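Local coordinates for protein saframycin Mx1 synthetase B (Legionella pneumophila subsp. pneumophila, PDB 3KXW) that belongs to the ANL clan of AMP-binding enzymes as a fatty acid AMP ligase and holds 5'-O-[(S)-(dodecanoyloxy)(hydroxy)phosphoryl]adenosine in its pocket, at residues L193-L196 and N197-F200; F203-N206 and D207-I211. All coordinates share one frame; numbering follows the deposited sequence.

Interaction 1: residues L193-L196 and N197-F200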
ATOM      1  N   LEU A 193       6.465  -2.373 -17.277  1.00 14.16           N
ATOM      2  CA  LEU A 193       6.079  -1.444 -18.343  1.00 14.50           C
ATOM      3  C   LEU A 193       4.621  -1.635 -18.745  1.00 14.72           C
ATOM      4  O   LEU A 193       3.926  -0.680 -19.039  1.00 15.55           O
ATOM      5  CB  LEU A 193       6.990  -1.581 -19.564  1.00 17.23           C
ATOM      6  CG  LEU A 193       8.462  -1.141 -19.429  1.00 15.72           C
ATOM      7  CD1 LEU A 193       9.180  -1.412 -20.782  1.00 17.90           C
ATOM      8  CD2 LEU A 193       8.565   0.328 -19.031  1.00 14.87           C
ATOM      9  N   ASP A 194       4.146  -2.870 -18.779  1.00 14.61           N
ATOM     10  CA  ASP A 194       2.768  -3.067 -19.169  1.00 15.00           C
ATOM     11  C   ASP A 194       1.830  -2.332 -18.205  1.00 14.53           C
ATOM     12  O   ASP A 194       0.860  -1.671 -18.614  1.00 13.40           O
ATOM     13  CB  ASP A 194       2.389  -4.533 -19.151  1.00 14.68           C
ATOM     14  CG  ASP A 194       0.998  -4.756 -19.699  1.00 17.17           C
ATOM     15  OD1 ASP A 194       0.838  -4.621 -20.922  1.00 18.69           O
ATOM     16  OD2 ASP A 194       0.067  -5.030 -18.922  1.00 14.13           O
ATOM     17  N   ASN A 195       2.090  -2.486 -16.915  1.00 13.33           N
ATOM     18  CA  ASN A 195       1.205  -1.862 -15.935  1.00 12.76           C
ATOM     19  C   ASN A 195       1.337  -0.350 -15.873  1.00 13.70           C
ATOM     20  O   ASN A 195       0.336   0.351 -15.741  1.00 13.11           O
ATOM     21  CB  ASN A 195       1.327  -2.485 -14.545  1.00 11.24           C
ATOM     22  CG  ASN A 195       0.011  -2.384 -13.769  1.00 13.22           C
ATOM     23  OD1 ASN A 195      -0.107  -1.648 -12.794  1.00 12.48           O
ATOM     24  ND2 ASN A 195      -0.997  -3.106 -14.243  1.00 13.05           N
ATOM     25  N   LEU A 196       2.567   0.154 -15.968  1.00 13.04           N
ATOM     26  CA  LEU A 196       2.786   1.594 -16.034  1.00 13.95           C
ATOM     27  C   LEU A 196       1.997   2.210 -17.172  1.00 13.34           C
ATOM     28  O   LEU A 196       1.479   3.293 -17.042  1.00 13.77           O
ATOM     29  CB  LEU A 196       4.276   1.959 -16.195  1.00 12.88           C
ATOM     30  CG  LEU A 196       5.228   1.495 -15.086  1.00 15.54           C
ATOM     31  CD1 LEU A 196       6.632   2.011 -15.292  1.00 13.14           C
ATOM     32  CD2 LEU A 196       4.711   1.788 -13.651  1.00 12.62           C
ATOM     33  N   ASN A 197       1.938   1.525 -18.302  1.00 16.41           N
ATOM     34  CA  ASN A 197       1.158   2.032 -19.428  1.00 15.42           C
ATOM     35  C   ASN A 197      -0.339   1.996 -19.131  1.00 16.39           C
ATOM     36  O   ASN A 197      -1.087   2.917 -19.482  1.00 15.20           O
ATOM     37  CB  ASN A 197       1.433   1.211 -20.690  1.00 18.56           C
ATOM     38  CG  ASN A 197       0.535   1.626 -21.854  1.00 22.50           C
ATOM     39  OD1 ASN A 197       0.580   2.774 -22.301  1.00 29.16           O
ATOM     40  ND2 ASN A 197      -0.281   0.697 -22.338  1.00 28.15           N
ATOM     41  N   LYS A 198      -0.780   0.923 -18.493  1.00 15.23           N
ATOM     42  CA  LYS A 198      -2.180   0.812 -18.134  1.00 15.09           C
ATOM     43  C   LYS A 198      -2.579   1.918 -17.146  1.00 15.42           C
ATOM     44  O   LYS A 198      -3.651   2.507 -17.272  1.00 15.02           O
ATOM     45  CB  LYS A 198      -2.484  -0.563 -17.550  1.00 15.67           C
ATOM     46  CG  LYS A 198      -2.611  -1.644 -18.607  1.00 17.24           C
ATOM     47  CD  LYS A 198      -2.622  -3.019 -17.945  1.00 16.98           C
ATOM     48  CE  LYS A 198      -3.146  -4.095 -18.891  1.00 19.12           C
ATOM     49  NZ  LYS A 198      -2.339  -4.278 -20.123  1.00 17.73           N
ATOM     50  N   ILE A 199      -1.708   2.204 -16.187  1.00 14.86           N
ATOM     51  CA  ILE A 199      -1.952   3.269 -15.209  1.00 13.79           C
ATOM     52  C   ILE A 199      -1.970   4.655 -15.867  1.00 15.72           C
ATOM     53  O   ILE A 199      -2.909   5.446 -15.668  1.00 15.64           O
ATOM     54  CB  ILE A 199      -0.890   3.242 -14.075  1.00 12.66           C
ATOM     55  CG1 ILE A 199      -0.942   1.896 -13.332  1.00 12.77           C
ATOM     56  CG2 ILE A 199      -1.065   4.424 -13.113  1.00 13.90           C
ATOM     57  CD1 ILE A 199       0.221   1.670 -12.356  1.00 12.94           C
ATOM     58  N   PHE A 200      -0.932   4.961 -16.638  1.00 14.81           N
ATOM     59  CA  PHE A 200      -0.854   6.254 -17.329  1.00 15.86           C
ATOM     60  C   PHE A 200      -2.093   6.481 -18.189  1.00 16.85           C
ATOM     61  O   PHE A 200      -2.664   7.586 -18.232  1.00 18.06           O
ATOM     62  CB  PHE A 200       0.421   6.329 -18.181  1.00 15.91           C
ATOM     63  CG  PHE A 200       0.685   7.679 -18.780  1.00 17.39           C
ATOM     64  CD1 PHE A 200       1.538   8.578 -18.146  1.00 19.04           C
ATOM     65  CD2 PHE A 200       0.102   8.048 -19.984  1.00 20.28           C
ATOM     66  CE1 PHE A 200       1.795   9.830 -18.703  1.00 20.37           C
ATOM     67  CE2 PHE A 200       0.356   9.298 -20.548  1.00 21.70           C
ATOM     68  CZ  PHE A 200       1.211  10.180 -19.913  1.00 20.67           C
TER
HETATM   69  O   HOH W   1      -0.321  -2.132 -21.412  1.00 26.90           O
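Asp-194 and Lys-198, one helical turn apart, are joined by a salt bridge in which Lys-198 NZ lies 2.8 Å from Asp-194 OD2, on its syn side and 21° out of the carboxylate plane. The lysine chain runs back over Asp-194 O, with CG 3.5 Å from that oxygen, and a bend at its last torsion (chi4 61°) turns the ammonium onto the acid. A water braces the pair: it donates to Asp-194 O and to Asp-194 OD1, 2.8 Å away, and accepts from Lys-198 NZ and Asn-197 ND2. On the buried side Asn-195 OD1 rests 3.4 Å from Ile-199 CD1, their side chains crossing at a slant. Beneath both pairs the backbone is tied i to i+4; Ile-199 N reaches Asn-195 O at 2.8 Å and Phe-200 N reaches Leu-196 O at 3.0 Å. Further out, Ser-408 OG hydrogen-bonds to both Asp-194 OD2 and Asn-195 ND2, while Leu-335 N hydrogen-bonds to Asn-195 OD1, fixing the amide's rotation. Leu-196 and Ile-199 pack on Thr-229 of helix 220-233. This is an amphipathic alpha-helix with an i/i+4 ion pair on one flank, and through Ile-199 it lines the pocket of the bound 1ZZ.

Interaction 2: residues F203-N206 and D207-I211; sequences FHMN and DETII. With 1ZZ (5'-O-[(S)-(dodecanoyloxy)(hydroxy)phosphoryl]adenosine), chain B.
Between Asn-206 and Thr-209 the backbone folds into a type I beta turn, closed by a hydrogen bond from Thr-209 N to Asn-206 O at 3.1 Å, just after a Schellman motif with His-204 at its positive-phi C-prime position has ended the preceding helix. The turn's closing N-H comes from well above the carbonyl plane of Asn-206. The side chains of its first and last residues add further clasps. Asn-206 OD1 accepts the N-H of Glu-208 at 2.7 Å, an Asx turn laid over the type I turn; with chi1 at 59°, CG sits between the backbone N and carbonyl carbon, which brings OD1 to that N-H. In the reverse direction Thr-209 OG1 takes the N-H of Asn-206 at 2.8 Å in a nearly straight bond of 168°, and the same oxygen lies 3.8 Å from Met-205 CB. Farther along, on strand 210-213, Ile-211 crosses the selenomethionine Met-205 at about a right angle. Both touch Ile-263 of strand 263-266. On the pocket side the chain of 1ZZ runs over one face of the Phe-203 ring, its C3 3.4 Å from Phe-203 CZ. The methyl CE of Met-205 meets the chain's terminal carbon C1 at 3.7 Å and Ile-211 CD1 at 3.9 Å.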
ATOM      1  N   PHE A 203      -5.659   6.465 -16.044  1.00 15.36           N
ATOM      2  CA  PHE A 203      -5.753   7.691 -15.243  1.00 18.30           C
ATOM      3  C   PHE A 203      -5.781   8.972 -16.094  1.00 17.25           C
ATOM      4  O   PHE A 203      -5.743  10.072 -15.558  1.00 16.95           O
ATOM      5  CB  PHE A 203      -4.622   7.779 -14.189  1.00 15.51           C
ATOM      6  CG  PHE A 203      -4.897   6.970 -12.933  1.00 15.79           C
ATOM      7  CD1 PHE A 203      -5.005   5.577 -12.992  1.00 16.83           C
ATOM      8  CD2 PHE A 203      -5.049   7.601 -11.702  1.00 16.64           C
ATOM      9  CE1 PHE A 203      -5.284   4.814 -11.836  1.00 15.28           C
ATOM     10  CE2 PHE A 203      -5.315   6.844 -10.538  1.00 15.88           C
ATOM     11  CZ  PHE A 203      -5.426   5.456 -10.623  1.00 15.76           C
ATOM     12  N   HIS A 204      -5.837   8.824 -17.415  1.00 18.38           N
ATOM     13  CA  HIS A 204      -5.881   9.982 -18.307  1.00 19.91           C
ATOM     14  C   HIS A 204      -4.773  10.987 -18.000  1.00 19.56           C
ATOM     15  O   HIS A 204      -5.015  12.193 -17.966  1.00 16.66           O
ATOM     16  CB  HIS A 204      -7.237  10.685 -18.207  1.00 21.67           C
ATOM     17  CG  HIS A 204      -8.368   9.954 -18.871  1.00 20.67           C
ATOM     18  ND1 HIS A 204      -8.417   8.582 -18.982  1.00 24.29           N
ATOM     19  CD2 HIS A 204      -9.517  10.411 -19.426  1.00 26.54           C
ATOM     20  CE1 HIS A 204      -9.531   8.224 -19.598  1.00 25.28           C
ATOM     21  NE2 HIS A 204     -10.221   9.317 -19.872  1.00 29.02           N
HETATM   22  N   MSE A 205      -3.559  10.497 -17.763  1.00 17.08           N
HETATM   23  CA  MSE A 205      -2.428  11.374 -17.478  1.00 17.69           C
HETATM   24  C   MSE A 205      -2.031  12.147 -18.721  1.00 19.74           C
HETATM   25  O   MSE A 205      -2.215  11.667 -19.831  1.00 20.11           O
HETATM   26  CB  MSE A 205      -1.234  10.556 -16.987  1.00 17.92           C
HETATM   27  CG  MSE A 205      -1.557   9.834 -15.704  1.00 18.17           C
HETATM   28 SE   MSE A 205       0.011   9.191 -14.751  1.00 29.13          SE
HETATM   29  CE  MSE A 205      -0.961   8.277 -13.341  1.00 16.92           C
ATOM     30  N   ASN A 206      -1.483  13.329 -18.517  1.00 19.05           N
ATOM     31  CA  ASN A 206      -1.049  14.182 -19.619  1.00 22.63           C
ATOM     32  C   ASN A 206       0.030  15.087 -19.067  1.00 26.34           C
ATOM     33  O   ASN A 206       0.519  14.848 -17.959  1.00 23.02           O
ATOM     34  CB  ASN A 206      -2.223  14.977 -20.217  1.00 21.45           C
ATOM     35  CG  ASN A 206      -2.923  15.872 -19.198  1.00 22.95           C
ATOM     36  OD1 ASN A 206      -2.294  16.541 -18.391  1.00 22.17           O
ATOM     37  ND2 ASN A 206      -4.249  15.900 -19.261  1.00 25.91           N
ATOM     38  N   ASP A 207       0.415  16.127 -19.797  1.00 27.77           N
ATOM     39  CA  ASP A 207       1.552  16.918 -19.325  1.00 29.81           C
ATOM     40  C   ASP A 207       1.155  18.084 -18.409  1.00 27.47           C
ATOM     41  O   ASP A 207       1.975  18.922 -18.043  1.00 31.46           O
ATOM     42  CB  ASP A 207       2.474  17.327 -20.494  1.00 35.49           C
ATOM     43  CG  ASP A 207       1.763  18.148 -21.520  1.00 37.83           C
ATOM     44  OD1 ASP A 207       0.757  18.771 -21.127  1.00 35.43           O
ATOM     45  OD2 ASP A 207       2.193  18.176 -22.704  1.00 38.76           O
ATOM     46  N   GLU A 208      -0.106  18.122 -18.005  1.00 26.50           N
ATOM     47  CA  GLU A 208      -0.489  18.947 -16.872  1.00 24.10           C
ATOM     48  C   GLU A 208      -0.408  18.117 -15.569  1.00 21.68           C
ATOM     49  O   GLU A 208      -0.433  18.665 -14.464  1.00 18.47           O
ATOM     50  CB  GLU A 208      -1.905  19.459 -17.087  1.00 26.84           C
ATOM     51  CG  GLU A 208      -2.302  20.624 -16.220  1.00 28.97           C
ATOM     52  CD  GLU A 208      -3.702  21.120 -16.560  1.00 31.37           C
ATOM     53  OE1 GLU A 208      -4.055  21.169 -17.777  1.00 31.40           O
ATOM     54  OE2 GLU A 208      -4.446  21.447 -15.612  1.00 31.62           O
ATOM     55  N   THR A 209      -0.304  16.799 -15.707  1.00 17.59           N
ATOM     56  CA  THR A 209      -0.457  15.916 -14.543  1.00 17.86           C
ATOM     57  C   THR A 209       0.632  16.153 -13.510  1.00 16.23           C
ATOM     58  O   THR A 209       1.813  16.261 -13.858  1.00 17.08           O
ATOM     59  CB  THR A 209      -0.419  14.430 -14.954  1.00 17.65           C
ATOM     60  OG1 THR A 209      -1.512  14.146 -15.844  1.00 18.64           O
ATOM     61  CG2 THR A 209      -0.496  13.527 -13.720  1.00 16.26           C
ATOM     62  N   ILE A 210       0.246  16.241 -12.242  1.00 14.63           N
ATOM     63  CA  ILE A 210       1.213  16.260 -11.157  1.00 13.81           C
ATOM     64  C   ILE A 210       0.751  15.272 -10.088  1.00 14.47           C
ATOM     65  O   ILE A 210      -0.375  15.321  -9.624  1.00 12.59           O
ATOM     66  CB  ILE A 210       1.368  17.668 -10.567  1.00 15.35           C
ATOM     67  CG1 ILE A 210       1.967  18.599 -11.642  1.00 15.81           C
ATOM     68  CG2 ILE A 210       2.248  17.647  -9.311  1.00 14.66           C
ATOM     69  CD1 ILE A 210       2.205  20.010 -11.156  1.00 17.27           C
ATOM     70  N   ILE A 211       1.617  14.350  -9.705  1.00 14.77           N
ATOM     71  CA  ILE A 211       1.193  13.391  -8.704  1.00 13.06           C
ATOM     72  C   ILE A 211       1.721  13.770  -7.333  1.00 14.82           C
ATOM     73  O   ILE A 211       2.896  14.114  -7.191  1.00 16.81           O
ATOM     74  CB  ILE A 211       1.656  11.971  -9.083  1.00 15.16           C
ATOM     75  CG1 ILE A 211       1.022  11.552 -10.422  1.00 15.76           C
ATOM     76  CG2 ILE A 211       1.359  10.989  -7.948  1.00 17.54           C
ATOM     77  CD1 ILE A 211       1.512  10.184 -10.940  1.00 20.08           C
TER
HETATM   78  P   1ZZ B 589      -1.474  -5.679  -2.297  1.00 27.29           P
HETATM   79  C1  1ZZ B 589      -1.069   6.794  -9.931  1.00 19.84           C
HETATM   80  N1  1ZZ B 589      -7.836  -4.760  -2.325  1.00 20.73           N
HETATM   81  O1  1ZZ B 589      -3.419  -3.089  -2.651  1.00 26.48           O
HETATM   82  C2  1ZZ B 589      -1.743   5.887  -8.893  1.00 15.74           C
HETATM   83  N2  1ZZ B 589      -8.043  -3.105  -3.814  1.00 16.13           N
HETATM   84  O2  1ZZ B 589      -1.569  -4.368  -3.317  1.00 30.34           O
HETATM   85  C3  1ZZ B 589      -2.332   4.622  -9.530  1.00 16.89           C
HETATM   86  N3  1ZZ B 589     -10.357  -4.922  -1.625  1.00 19.79           N
HETATM   87  O3  1ZZ B 589      -0.841  -6.775  -2.999  1.00 24.51           O
HETATM   88  C4  1ZZ B 589      -2.599   3.549  -8.465  1.00 16.04           C
HETATM   89  N4  1ZZ B 589     -11.698  -3.290  -2.787  1.00 18.51           N
HETATM   90  O4  1ZZ B 589      -0.604  -5.243  -1.009  1.00 35.96           O
HETATM   91  C5  1ZZ B 589      -3.577   2.461  -8.942  1.00 16.60           C
HETATM   92  N5  1ZZ B 589     -10.903  -1.824  -4.422  1.00 15.58           N
HETATM   93  O5  1ZZ B 589      -2.983  -6.122  -1.741  1.00 25.13           O
HETATM   94  C6  1ZZ B 589      -3.865   1.522  -7.763  1.00 17.21           C
HETATM   95  O6  1ZZ B 589      -5.760  -5.683  -1.327  1.00 23.97           O
HETATM   96  C7  1ZZ B 589      -4.929   0.399  -7.834  1.00 15.61           C
HETATM   97  O7  1ZZ B 589      -7.628  -7.915  -1.331  1.00 23.57           O
HETATM   98  C8  1ZZ B 589      -5.262  -0.411  -6.565  1.00 15.64           C
HETATM   99  O8  1ZZ B 589      -6.012  -8.633  -3.065  1.00 20.22           O
HETATM  100  C9  1ZZ B 589      -4.220  -1.528  -6.395  1.00 17.50           C
HETATM  101  C10 1ZZ B 589      -3.967  -1.944  -4.926  1.00 18.02           C
HETATM  102  C11 1ZZ B 589      -2.713  -2.863  -4.893  1.00 20.47           C
HETATM  103  C12 1ZZ B 589      -2.830  -3.811  -3.684  1.00 25.25           C
HETATM  104  C13 1ZZ B 589      -4.040  -6.388  -2.638  1.00 26.53           C
HETATM  105  C14 1ZZ B 589      -5.201  -6.699  -1.924  1.00 23.64           C
HETATM  106  C15 1ZZ B 589      -6.317  -7.356  -2.815  1.00 20.57           C
HETATM  107  C16 1ZZ B 589      -7.438  -7.173  -2.141  1.00 24.15           C
HETATM  108  C17 1ZZ B 589      -7.231  -5.822  -1.654  1.00 22.07           C
HETATM  109  C18 1ZZ B 589      -7.179  -3.886  -3.283  1.00 19.13           C
HETATM  110  C19 1ZZ B 589      -9.356  -3.414  -3.172  1.00 18.63           C
HETATM  111  C20 1ZZ B 589      -9.225  -4.411  -2.348  1.00 18.59           C
HETATM  112  C21 1ZZ B 589     -11.535  -4.369  -1.792  1.00 18.74           C
HETATM  113  C22 1ZZ B 589     -10.739  -2.847  -3.420  1.00 17.34           C

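Interaction 1 closes before interaction 2 opens: residues 193-200 belong to helix 189-202, and residues 203-211 carry the chain out of its C-terminal end and into strand 210-213, which pairs with strand 236-239, while Ile-210 also hydrogen-bonds to Thr-262 and Ile-263. Their centres lie about 13 Å apart, on the same side of the chain's centre, both within the AMP-binding enzyme region of the chain. They also touch directly, through a probable hydrogen bond from Met-205 N to Phe-200 O (3.1 Å) and packing of Ile-199 CG2 on Met-205 CE (3.9 Å). Helix end and following loop thus supply neighbouring parts of the 1ZZ pocket wall: Ile-199, Phe-203 and Met-205.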